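Local coordinates for protein alginate lyase (Paenibacillus sp. FPU-7, PDB 6KFN) that cleaves the polysaccharide alginate by beta-elimination and is built as a right-handed beta-helix, at residues 16-21 and 37-42; 156-161 and 245-250; 198-203 and 212-217; 229-232 and 236-239. All blocks are in the same frame, centred on the assembly; numbering follows the deposited sequence.

Contact 1: 16-21 and 37-42; sequences SALKNA and GSFKAE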
loop_
_atom_site.group_PDB
_atom_site.type_symbol
_atom_site.label_atom_id
_atom_site.label_comp_id
_atom_site.label_asym_id
_atom_site.label_seq_id
_atom_site.Cartn_x
_atom_site.Cartn_y
_atom_site.Cartn_z
ATOM N N SER A 16 19.689 -14.902 -9.607
ATOM C CA SER A 16 19.596 -16.044 -10.517
ATOM C C SER A 16 18.264 -16.754 -10.354
ATOM O O SER A 16 17.656 -17.169 -11.338
ATOM C CB SER A 16 20.756 -17.017 -10.241
ATOM O OG SER A 16 22.030 -16.457 -10.507
ATOM N N ALA A 17 17.819 -16.926 -9.104
ATOM C CA ALA A 17 16.563 -17.619 -8.846
ATOM C C ALA A 17 15.394 -16.856 -9.457
ATOM O O ALA A 17 14.461 -17.469 -9.994
ATOM C CB ALA A 17 16.337 -17.803 -7.345
ATOM N N LEU A 18 15.425 -15.534 -9.384
ATOM C CA LEU A 18 14.369 -14.739 -10.008
ATOM C C LEU A 18 14.430 -14.854 -11.531
ATOM O O LEU A 18 13.396 -15.047 -12.182
ATOM C CB LEU A 18 14.436 -13.292 -9.546
ATOM C CG LEU A 18 14.113 -13.102 -8.064
ATOM C CD1 LEU A 18 14.384 -11.652 -7.655
ATOM C CD2 LEU A 18 12.665 -13.475 -7.760
ATOM N N LYS A 19 15.621 -14.764 -12.112
ATOM C CA LYS A 19 15.759 -14.829 -13.569
ATOM C C LYS A 19 15.222 -16.158 -14.095
ATOM O O LYS A 19 14.606 -16.209 -15.155
ATOM C CB LYS A 19 17.221 -14.617 -13.973
ATOM C CG LYS A 19 17.476 -14.662 -15.468
ATOM C CD LYS A 19 18.951 -14.359 -15.780
ATOM C CE LYS A 19 19.362 -14.761 -17.195
ATOM N NZ LYS A 19 20.657 -14.128 -17.556
ATOM N N ASN A 20 15.441 -17.229 -13.351
ATOM C CA ASN A 20 15.064 -18.589 -13.727
ATOM C C ASN A 20 13.790 -19.048 -13.047
ATOM O O ASN A 20 13.519 -20.250 -12.982
ATOM C CB ASN A 20 16.239 -19.539 -13.400
ATOM C CG ASN A 20 16.011 -20.987 -13.779
ATOM O OD1 ASN A 20 16.141 -21.888 -12.929
ATOM N ND2 ASN A 20 15.810 -21.246 -15.067
ATOM N N ALA A 21 12.965 -18.124 -12.550
ATOM C CA ALA A 21 11.797 -18.511 -11.784
ATOM C C ALA A 21 10.787 -19.228 -12.664
ATOM O O ALA A 21 10.531 -18.822 -13.805
ATOM C CB ALA A 21 11.147 -17.288 -11.152
ATOM N N GLY A 37 20.128 -5.221 -3.901
ATOM C CA GLY A 37 19.879 -5.261 -5.309
ATOM C C GLY A 37 18.586 -4.530 -5.613
ATOM O O GLY A 37 17.865 -4.065 -4.720
ATOM N N SER A 38 18.308 -4.525 -6.917
ATOM C CA SER A 38 17.031 -4.079 -7.457
ATOM C C SER A 38 16.373 -5.323 -8.055
ATOM O O SER A 38 16.593 -5.663 -9.209
ATOM C CB SER A 38 17.220 -2.975 -8.480
ATOM O OG SER A 38 18.050 -1.954 -7.952
ATOM N N PHE A 39 15.666 -6.078 -7.246
ATOM C CA PHE A 39 15.250 -7.433 -7.651
ATOM C C PHE A 39 13.965 -7.395 -8.468
ATOM O O PHE A 39 13.071 -6.609 -8.186
ATOM C CB PHE A 39 15.067 -8.240 -6.378
ATOM C CG PHE A 39 16.370 -8.414 -5.642
ATOM C CD1 PHE A 39 17.396 -9.162 -6.195
ATOM C CD2 PHE A 39 16.561 -7.815 -4.412
ATOM C CE1 PHE A 39 18.624 -9.261 -5.545
ATOM C CE2 PHE A 39 17.778 -7.896 -3.753
ATOM C CZ PHE A 39 18.794 -8.629 -4.334
ATOM N N LYS A 40 13.900 -8.252 -9.499
ATOM C CA LYS A 40 12.847 -8.252 -10.507
ATOM C C LYS A 40 12.139 -9.601 -10.568
ATOM O O LYS A 40 12.741 -10.606 -10.937
ATOM C CB LYS A 40 13.421 -7.892 -11.879
ATOM C CG LYS A 40 14.057 -6.496 -11.957
ATOM C CD LYS A 40 14.876 -6.326 -13.234
ATOM C CE LYS A 40 15.662 -5.026 -13.221
ATOM N NZ LYS A 40 16.602 -4.953 -12.048
ATOM N N ALA A 41 10.870 -9.602 -10.192
ATOM C CA ALA A 41 10.014 -10.782 -10.225
ATOM C C ALA A 41 9.147 -10.683 -11.495
ATOM O O ALA A 41 8.123 -10.015 -11.492
ATOM C CB ALA A 41 9.179 -10.854 -8.954
ATOM N N GLU A 42 9.634 -11.299 -12.582
ATOM C CA GLU A 42 9.086 -11.103 -13.929
ATOM C C GLU A 42 8.211 -12.258 -14.415
ATOM O O GLU A 42 7.272 -12.036 -15.177
ATOM C CB GLU A 42 10.205 -10.878 -14.958
ATOM C CG GLU A 42 11.018 -9.637 -14.739
ATOM C CD GLU A 42 12.133 -9.372 -15.740
ATOM O OE1 GLU A 42 12.535 -10.286 -16.485
ATOM O OE2 GLU A 42 12.625 -8.245 -15.771
HETATM O O HOH W 1 11.238 -13.619 -13.009
#
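The carbonyl oxygen of Leu18 is gripped twice: the backbone N of Ala21 donates to it at 3.1 Å as the helix ends, and water 1 donates a second hydrogen bond, its oxygen 2.7 Å from Leu18 O. The same water accepts from Glu42 N at 2.9 Å, so a single solvent molecule bridges the end of the helix and the end of strand 39-41. The direct contact rests on the Leu18 side chain. Its CB lies 3.5 Å from Lys40 O, and its CD1 reaches Phe39 CB at 3.7 Å, the two side chains crossing at about a right angle. With CG beside the backbone N (chi1 -67°), the leucine branch extends over the backbone of the strand and meets the phenylalanine at its base. Strand 39-41 is an outermost strand of its parallel sheet, and helix 11-19 packs against it, consistent with the N-terminal capping helix of many right-handed beta-helices. Ala11 and Leu14 of that helix also touch Phe39, while Trp82 packs against both Leu18 and Ala41. Lys40 turns its chain from the helix and folds back, its NZ donating to Ser38 O at 2.9 Å.

Contact 2: 156-161 and 245-250; sequences GKWATY and VQVAGW
Trp158 and Trp250 form a T-shaped (edge-to-face) aromatic pair in which Trp158 supplies the edge and Trp250 the face. The evidence is consistent: the planes stand at 74°, and the centroid of the Trp158 six-membered ring is 5.5 Å from that of the Trp250 five-membered ring. The touching atom of Trp158 is CH2, at the far end of its indole, which lies 3.8 Å from Trp250 NE1 and is displaced toward the rim of the pyrrole part instead of over its middle.

Apolar contact adds a second partner for the same carbon. Val247 approaches Trp158 from the opposite direction, and its CG2 comes to 3.9 Å from Trp158 CH2, so the same carbon meets the valine methyl and the other indole in directions roughly at right angles.

Polar interactions fix the frame around this group. A type II beta turn runs from Val247 to Trp250, closed by Trp250 N donating to Val247 O at 3.0 Å, and it brings valine and tryptophan to the same partner; Gly249 takes its positive phi of 81°, where a CB would be jammed against the preceding carbonyl. The indole NE1 of Trp158 donates to Ser153 O, which ties the ring to its own loop.

Both segments are surface loops of the beta-helix, one leaving strand 149-151 and the other strand 241-243. Strands 184-186 and 215-217 lie between these two in the parallel sheet, so the two tryptophans bring together loops that follow strands three places apart in the sheet, with Asn220 also touching Trp250.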
loop_
_atom_site.group_PDB
_atom_site.type_symbol
_atom_site.label_atom_id
_atom_site.label_comp_id
_atom_site.label_asym_id
_atom_site.label_seq_id
_atom_site.Cartn_x
_atom_site.Cartn_y
_atom_site.Cartn_z
ATOM N N GLY A 156 -2.836 12.375 -14.973
ATOM C CA GLY A 156 -1.795 12.796 -15.893
ATOM C C GLY A 156 -0.944 11.661 -16.426
ATOM O O GLY A 156 -0.187 11.877 -17.383
ATOM N N LYS A 157 -1.029 10.483 -15.813
ATOM C CA LYS A 157 -0.292 9.303 -16.239
ATOM C C LYS A 157 -1.192 8.228 -16.846
ATOM O O LYS A 157 -0.666 7.171 -17.217
ATOM C CB LYS A 157 0.474 8.704 -15.056
ATOM C CG LYS A 157 1.606 9.610 -14.602
ATOM C CD LYS A 157 2.750 9.670 -15.614
ATOM C CE LYS A 157 3.868 10.641 -15.147
ATOM N NZ LYS A 157 4.374 10.178 -13.854
ATOM N N TRP A 158 -2.497 8.477 -17.031
ATOM C CA TRP A 158 -3.338 7.430 -17.613
ATOM C C TRP A 158 -2.929 7.068 -19.041
ATOM O O TRP A 158 -3.182 5.937 -19.466
ATOM C CB TRP A 158 -4.806 7.859 -17.630
ATOM C CG TRP A 158 -5.454 7.878 -16.286
ATOM C CD1 TRP A 158 -4.906 7.661 -15.049
ATOM C CD2 TRP A 158 -6.854 8.128 -16.060
ATOM N NE1 TRP A 158 -5.886 7.752 -14.073
ATOM C CE2 TRP A 158 -7.094 8.038 -14.666
ATOM C CE3 TRP A 158 -7.948 8.397 -16.903
ATOM C CZ2 TRP A 158 -8.359 8.190 -14.127
ATOM C CZ3 TRP A 158 -9.198 8.548 -16.367
ATOM C CH2 TRP A 158 -9.413 8.456 -14.982
ATOM N N ALA A 159 -2.324 7.997 -19.785
ATOM C CA ALA A 159 -1.822 7.677 -21.120
ATOM C C ALA A 159 -0.559 6.836 -21.081
ATOM O O ALA A 159 -0.151 6.304 -22.119
ATOM C CB ALA A 159 -1.575 8.961 -21.900
ATOM N N THR A 160 0.096 6.732 -19.928
ATOM C CA THR A 160 1.343 6.017 -19.748
ATOM C C THR A 160 1.144 4.652 -19.105
ATOM O O THR A 160 1.747 3.666 -19.520
ATOM C CB THR A 160 2.305 6.873 -18.885
ATOM O OG1 THR A 160 2.535 8.141 -19.556
ATOM C CG2 THR A 160 3.631 6.213 -18.646
ATOM N N TYR A 161 0.340 4.590 -18.058
ATOM C CA TYR A 161 0.086 3.386 -17.268
ATOM C C TYR A 161 -1.422 3.122 -17.258
ATOM O O TYR A 161 -2.217 4.049 -17.114
ATOM C CB TYR A 161 0.571 3.540 -15.836
ATOM C CG TYR A 161 2.052 3.788 -15.708
ATOM C CD1 TYR A 161 2.984 2.890 -16.200
ATOM C CD2 TYR A 161 2.518 4.924 -15.107
ATOM C CE1 TYR A 161 4.347 3.114 -16.099
ATOM C CE2 TYR A 161 3.889 5.183 -14.968
ATOM C CZ TYR A 161 4.791 4.272 -15.493
ATOM O OH TYR A 161 6.160 4.487 -15.401
ATOM N N VAL A 245 -12.861 14.193 -6.435
ATOM C CA VAL A 245 -13.131 13.955 -7.846
ATOM C C VAL A 245 -12.046 14.623 -8.689
ATOM O O VAL A 245 -12.036 15.847 -8.844
ATOM C CB VAL A 245 -14.523 14.495 -8.221
ATOM C CG1 VAL A 245 -14.824 14.164 -9.674
ATOM C CG2 VAL A 245 -15.596 13.912 -7.318
ATOM N N GLN A 246 -11.156 13.823 -9.261
ATOM C CA GLN A 246 -10.129 14.317 -10.156
ATOM C C GLN A 246 -10.544 14.307 -11.607
ATOM O O GLN A 246 -9.979 15.064 -12.421
ATOM C CB GLN A 246 -8.866 13.466 -10.001
ATOM C CG GLN A 246 -8.268 13.501 -8.631
ATOM C CD GLN A 246 -8.157 14.897 -8.005
ATOM O OE1 GLN A 246 -8.981 15.309 -7.170
ATOM N NE2 GLN A 246 -7.169 15.631 -8.466
ATOM N N VAL A 247 -11.478 13.419 -11.951
ATOM C CA VAL A 247 -12.040 13.221 -13.275
ATOM C C VAL A 247 -13.509 12.948 -13.031
ATOM O O VAL A 247 -13.841 12.202 -12.099
ATOM C CB VAL A 247 -11.371 12.001 -13.986
ATOM C CG1 VAL A 247 -12.051 11.739 -15.323
ATOM C CG2 VAL A 247 -9.899 12.215 -14.141
ATOM N N ALA A 248 -14.407 13.579 -13.803
ATOM C CA ALA A 248 -15.834 13.402 -13.548
ATOM C C ALA A 248 -16.210 11.917 -13.481
ATOM O O ALA A 248 -15.731 11.091 -14.283
ATOM C CB ALA A 248 -16.663 14.103 -14.610
ATOM N N GLY A 249 -17.087 11.588 -12.537
ATOM C CA GLY A 249 -17.541 10.233 -12.364
ATOM C C GLY A 249 -16.605 9.341 -11.580
ATOM O O GLY A 249 -16.913 8.161 -11.409
ATOM N N TRP A 250 -15.479 9.893 -11.114
ATOM C CA TRP A 250 -14.574 9.209 -10.198
ATOM C C TRP A 250 -14.738 9.817 -8.807
ATOM O O TRP A 250 -15.458 10.788 -8.604
ATOM C CB TRP A 250 -13.129 9.238 -10.747
ATOM C CG TRP A 250 -13.019 8.427 -11.998
ATOM C CD1 TRP A 250 -13.157 8.873 -13.294
ATOM C CD2 TRP A 250 -12.868 7.006 -12.090
ATOM N NE1 TRP A 250 -13.064 7.821 -14.173
ATOM C CE2 TRP A 250 -12.896 6.671 -13.460
ATOM C CE3 TRP A 250 -12.747 5.981 -11.149
ATOM C CZ2 TRP A 250 -12.817 5.338 -13.897
ATOM C CZ3 TRP A 250 -12.651 4.675 -11.578
ATOM C CH2 TRP A 250 -12.697 4.359 -12.949
#

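Contact 3: 198-203 and 212-217; sequences SVFNGT and DSFIDV. With NA (sodium ion), chain C.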
loop_
_atom_site.group_PDB
_atom_site.type_symbol
_atom_site.label_atom_id
_atom_site.label_comp_id
_atom_site.label_asym_id
_atom_site.label_seq_id
_atom_site.Cartn_x
_atom_site.Cartn_y
_atom_site.Cartn_z
ATOM N N SER A 198 -7.277 -2.571 9.385
ATOM C CA SER A 198 -5.956 -1.978 9.397
ATOM C C SER A 198 -5.867 -0.893 10.481
ATOM O O SER A 198 -6.872 -0.466 11.040
ATOM C CB SER A 198 -5.604 -1.461 8.003
ATOM O OG SER A 198 -5.479 -2.569 7.093
ATOM N N VAL A 199 -4.627 -0.485 10.772
ATOM C CA VAL A 199 -4.352 0.470 11.834
ATOM C C VAL A 199 -3.435 1.546 11.276
ATOM O O VAL A 199 -2.370 1.237 10.728
ATOM C CB VAL A 199 -3.724 -0.186 13.073
ATOM C CG1 VAL A 199 -3.468 0.880 14.160
ATOM C CG2 VAL A 199 -4.618 -1.290 13.599
ATOM N N PHE A 200 -3.844 2.802 11.442
ATOM C CA PHE A 200 -3.137 3.960 10.908
ATOM C C PHE A 200 -2.552 4.766 12.064
ATOM O O PHE A 200 -3.287 5.344 12.862
ATOM C CB PHE A 200 -4.091 4.830 10.096
ATOM C CG PHE A 200 -4.910 4.051 9.098
ATOM C CD1 PHE A 200 -4.319 3.111 8.248
ATOM C CD2 PHE A 200 -6.287 4.205 9.042
ATOM C CE1 PHE A 200 -5.104 2.348 7.383
ATOM C CE2 PHE A 200 -7.064 3.466 8.159
ATOM C CZ PHE A 200 -6.480 2.527 7.335
ATOM N N ASN A 201 -1.220 4.815 12.139
ATOM C CA ASN A 201 -0.510 5.656 13.106
ATOM C C ASN A 201 -0.127 6.927 12.370
ATOM O O ASN A 201 0.820 6.956 11.583
ATOM C CB ASN A 201 0.714 4.929 13.651
ATOM C CG ASN A 201 1.492 5.781 14.636
ATOM O OD1 ASN A 201 1.315 7.007 14.675
ATOM N ND2 ASN A 201 2.351 5.154 15.391
ATOM N N GLY A 202 -0.914 7.978 12.579
ATOM C CA GLY A 202 -0.766 9.215 11.838
ATOM C C GLY A 202 0.451 10.056 12.152
ATOM O O GLY A 202 0.703 11.032 11.436
ATOM N N THR A 203 1.198 9.715 13.203
ATOM C CA THR A 203 2.422 10.459 13.477
ATOM C C THR A 203 3.315 10.417 12.239
ATOM O O THR A 203 3.545 9.340 11.686
ATOM C CB THR A 203 3.108 9.863 14.708
ATOM O OG1 THR A 203 2.204 9.939 15.811
ATOM C CG2 THR A 203 4.423 10.566 15.010
ATOM N N ASP A 212 -2.979 15.029 3.815
ATOM C CA ASP A 212 -3.441 15.570 5.096
ATOM C C ASP A 212 -4.581 14.727 5.672
ATOM O O ASP A 212 -5.364 15.203 6.497
ATOM C CB ASP A 212 -3.797 17.045 4.979
ATOM C CG ASP A 212 -4.927 17.346 4.018
ATOM O OD1 ASP A 212 -5.562 16.437 3.476
ATOM O OD2 ASP A 212 -5.133 18.566 3.778
ATOM N N SER A 213 -4.623 13.454 5.297
ATOM C CA SER A 213 -5.596 12.509 5.819
ATOM C C SER A 213 -4.953 11.120 5.821
ATOM O O SER A 213 -3.940 10.891 5.154
ATOM C CB SER A 213 -6.884 12.501 4.993
ATOM O OG SER A 213 -6.619 12.101 3.646
ATOM N N PHE A 214 -5.547 10.178 6.565
ATOM C CA PHE A 214 -5.065 8.798 6.509
ATOM C C PHE A 214 -5.210 8.196 5.114
ATOM O O PHE A 214 -4.329 7.493 4.629
ATOM C CB PHE A 214 -5.789 7.887 7.505
ATOM C CG PHE A 214 -5.784 8.325 8.951
ATOM C CD1 PHE A 214 -4.597 8.519 9.668
ATOM C CD2 PHE A 214 -6.986 8.506 9.614
ATOM C CE1 PHE A 214 -4.649 8.904 11.003
ATOM C CE2 PHE A 214 -7.021 8.874 10.938
ATOM C CZ PHE A 214 -5.855 9.070 11.640
ATOM N N ILE A 215 -6.398 8.412 4.530
ATOM C CA ILE A 215 -6.733 7.867 3.230
ATOM C C ILE A 215 -7.329 8.999 2.399
ATOM O O ILE A 215 -8.127 9.800 2.903
ATOM C CB ILE A 215 -7.763 6.700 3.314
ATOM C CG1 ILE A 215 -7.256 5.627 4.287
ATOM C CG2 ILE A 215 -8.021 6.131 1.919
ATOM C CD1 ILE A 215 -8.197 4.445 4.455
ATOM N N ASP A 216 -6.958 9.054 1.126
ATOM C CA ASP A 216 -7.658 9.862 0.128
ATOM C C ASP A 216 -8.188 8.897 -0.922
ATOM O O ASP A 216 -7.427 8.105 -1.465
ATOM C CB ASP A 216 -6.767 10.915 -0.508
ATOM C CG ASP A 216 -7.524 11.972 -1.300
ATOM O OD1 ASP A 216 -8.774 12.023 -1.188
ATOM O OD2 ASP A 216 -6.833 12.749 -1.999
ATOM N N VAL A 217 -9.496 8.975 -1.169
ATOM C CA VAL A 217 -10.186 8.084 -2.104
ATOM C C VAL A 217 -10.549 8.884 -3.341
ATOM O O VAL A 217 -11.425 9.752 -3.288
ATOM C CB VAL A 217 -11.443 7.457 -1.513
ATOM C CG1 VAL A 217 -12.061 6.508 -2.528
ATOM C CG2 VAL A 217 -11.148 6.753 -0.200
HETATM NA NA NA C . -5.782 15.756 1.176
HETATM O O HOH W 2 -4.961 13.672 1.942
HETATM O O HOH W 3 -5.709 15.056 -1.089
HETATM O O HOH W 4 -6.596 17.846 0.440
#
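Phe200 and Phe214 pack inside the right-handed beta-helix, where strand 199-201 on one face and strand 215-217 on another are joined by a loop and a corner at Phe214. The rings are inclined by only 30°, yet with centroids 5.8 Å apart they are slid so far that they barely overlap. What meets the Phe214 ring instead is the CB of Phe200, 3.7 Å from Phe214 CD1, in an off-centre CH-pi contact 30° from the ring normal. Both phenylalanines carry CG beside the backbone N (chi1 -54° for Phe214), which directs the two rings inward from their separate faces. Farther out, the CZ of Phe200 touches Ile215 CD1 at 3.9 Å; the isoleucine reaches it through an extended CG1 branch. The opposite end of the contact is close-fitting: Gly202 CA sits in the plane of the Phe214 ring, 4.0 Å from its CE1, where a CB would be tight. Replacing Phe214 by an alanine would probably open a gap beside Gly202 and leave Phe200 CB without its aromatic partner. Phe241 of the next strand in the sheet covers Phe200 and Ile215 further.

At the start of the second segment Asp212 binds a sodium ion, with Tyr210, Gln242 and three waters completing the site. The metal bond from Asp212 OD1 to the sodium is 2.4 Å, and water 2, another ligand, donates to Ser213 OG.

Contact 4: 229-232 and 236-239; sequences GYRN and NIVD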
loop_
_atom_site.group_PDB
_atom_site.type_symbol
_atom_site.label_atom_id
_atom_site.label_comp_id
_atom_site.label_asym_id
_atom_site.label_seq_id
_atom_site.Cartn_x
_atom_site.Cartn_y
_atom_site.Cartn_z
ATOM N N GLY A 229 -7.879 4.529 13.133
ATOM C CA GLY A 229 -6.922 5.588 12.848
ATOM C C GLY A 229 -6.627 6.449 14.061
ATOM O O GLY A 229 -7.543 6.865 14.769
ATOM N N TYR A 230 -5.332 6.707 14.265
ATOM C CA TYR A 230 -4.846 7.527 15.369
ATOM C C TYR A 230 -4.196 8.781 14.806
ATOM O O TYR A 230 -3.119 8.719 14.194
ATOM C CB TYR A 230 -3.799 6.749 16.193
ATOM C CG TYR A 230 -4.325 5.513 16.843
ATOM C CD1 TYR A 230 -5.099 5.585 17.984
ATOM C CD2 TYR A 230 -4.040 4.250 16.355
ATOM C CE1 TYR A 230 -5.571 4.458 18.620
ATOM C CE2 TYR A 230 -4.478 3.104 16.988
ATOM C CZ TYR A 230 -5.245 3.211 18.144
ATOM O OH TYR A 230 -5.725 2.107 18.804
ATOM N N ARG A 231 -4.806 9.933 15.026
ATOM C CA ARG A 231 -4.192 11.199 14.604
ATOM C C ARG A 231 -2.970 11.557 15.464
ATOM O O ARG A 231 -2.050 12.208 14.991
ATOM C CB ARG A 231 -5.250 12.290 14.620
ATOM C CG ARG A 231 -4.753 13.674 14.222
ATOM C CD ARG A 231 -5.954 14.594 14.026
ATOM N NE ARG A 231 -5.631 15.997 13.790
ATOM C CZ ARG A 231 -5.351 16.890 14.735
ATOM N NH1 ARG A 231 -5.267 16.532 15.994
ATOM N NH2 ARG A 231 -5.176 18.170 14.408
ATOM N N ASN A 232 -3.002 11.140 16.745
ATOM C CA ASN A 232 -1.875 11.342 17.650
ATOM C C ASN A 232 -1.472 12.817 17.766
ATOM O O ASN A 232 -0.293 13.141 17.944
ATOM C CB ASN A 232 -0.687 10.463 17.308
ATOM C CG ASN A 232 -0.936 9.012 17.600
ATOM O OD1 ASN A 232 -1.757 8.628 18.429
ATOM N ND2 ASN A 232 -0.197 8.162 16.885
ATOM N N ASN A 236 -0.967 18.238 11.059
ATOM C CA ASN A 236 -0.974 18.110 9.596
ATOM C C ASN A 236 -2.143 17.258 9.090
ATOM O O ASN A 236 -2.417 17.273 7.895
ATOM C CB ASN A 236 0.349 17.572 9.085
ATOM C CG ASN A 236 1.472 18.527 9.410
ATOM O OD1 ASN A 236 1.406 19.685 9.025
ATOM N ND2 ASN A 236 2.469 18.073 10.139
ATOM N N ILE A 237 -2.768 16.472 9.967
ATOM C CA ILE A 237 -3.917 15.643 9.591
ATOM C C ILE A 237 -5.164 16.479 9.833
ATOM O O ILE A 237 -5.483 16.832 10.975
ATOM C CB ILE A 237 -3.934 14.345 10.401
ATOM C CG1 ILE A 237 -2.702 13.512 10.073
ATOM C CG2 ILE A 237 -5.241 13.575 10.141
ATOM C CD1 ILE A 237 -2.527 12.290 10.973
ATOM N N VAL A 238 -5.850 16.822 8.748
ATOM C CA VAL A 238 -7.024 17.677 8.760
ATOM C C VAL A 238 -8.330 16.889 8.813
ATOM O O VAL A 238 -9.317 17.383 9.353
ATOM C CB VAL A 238 -6.975 18.620 7.537
ATOM C CG1 VAL A 238 -8.294 19.350 7.349
ATOM C CG2 VAL A 238 -5.791 19.566 7.697
ATOM N N ASP A 239 -8.365 15.691 8.236
ATOM C CA ASP A 239 -9.518 14.808 8.194
ATOM C C ASP A 239 -8.995 13.389 8.337
ATOM O O ASP A 239 -7.874 13.101 7.938
ATOM C CB ASP A 239 -10.286 14.909 6.874
ATOM C CG ASP A 239 -10.874 16.265 6.584
ATOM O OD1 ASP A 239 -11.629 16.780 7.438
ATOM O OD2 ASP A 239 -10.586 16.797 5.475
#
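Arg231 lies alongside Ile237, the two side chains sliding past each other in opposite directions. From CB, which points toward the other segment, the arginine chain runs extended to NE. CG is anti to the backbone N (chi1 179°), which sends the chain along the isoleucine; there it meets Ile237 CB at 4.0 Å. CD follows, 4.1 Å from Ile237 CG2, so the aliphatic part of arginine packs on the branched part of its neighbour. NE then donates to Ile237 O, 2.9 Å away, with an almost straight N-H...O angle of 176°. The oxygen lies at the edge of the guanidinium, close to its plane, while the donor is tilted 22° from the carbonyl plane. At the tip, NH1 forms a salt bridge with Asp264, so the group is held on two sides by different residues and its rotation is probably restricted. In return, Ile237 CD1 reaches back to the arginine backbone, 4.0 Å from Arg231 O. A leucine in place of Arg231 would probably leave Ile237 O without this donor and Asp264 without its charged mate.

The contact closes a short loop of the beta-helix, between the end of strand 223-230 and the approach to strand 241-243. Backbone bonds join Arg231 to Tyr262 of strand 260-262 on one flank, and Ile237 packs against Phe214, at the corner before strand 215-217.

Contacts 3 and 4 are neighbours, their centres about 7 Å apart. They touch through probable hydrogen bonds, Phe200 O to Tyr230 N between adjacent parallel strands and Asp212 O to Val238 N, both 2.8 Å. Asp212 belongs to the sodium site, and the side chain of Ile237 in contact 4 is about 9 Å from a sodium ion. Contact 2 lies about 22 Å from contact 3 between centres, and along the chain its loop encloses both contacts 3 and 4; its Trp158 is about 13 Å from a sodium ion. Contact 1 stands apart near the N-terminal end, its centre about 33 Å from that of contact 3, though strands 39-41 and 215-217 share one parallel sheet.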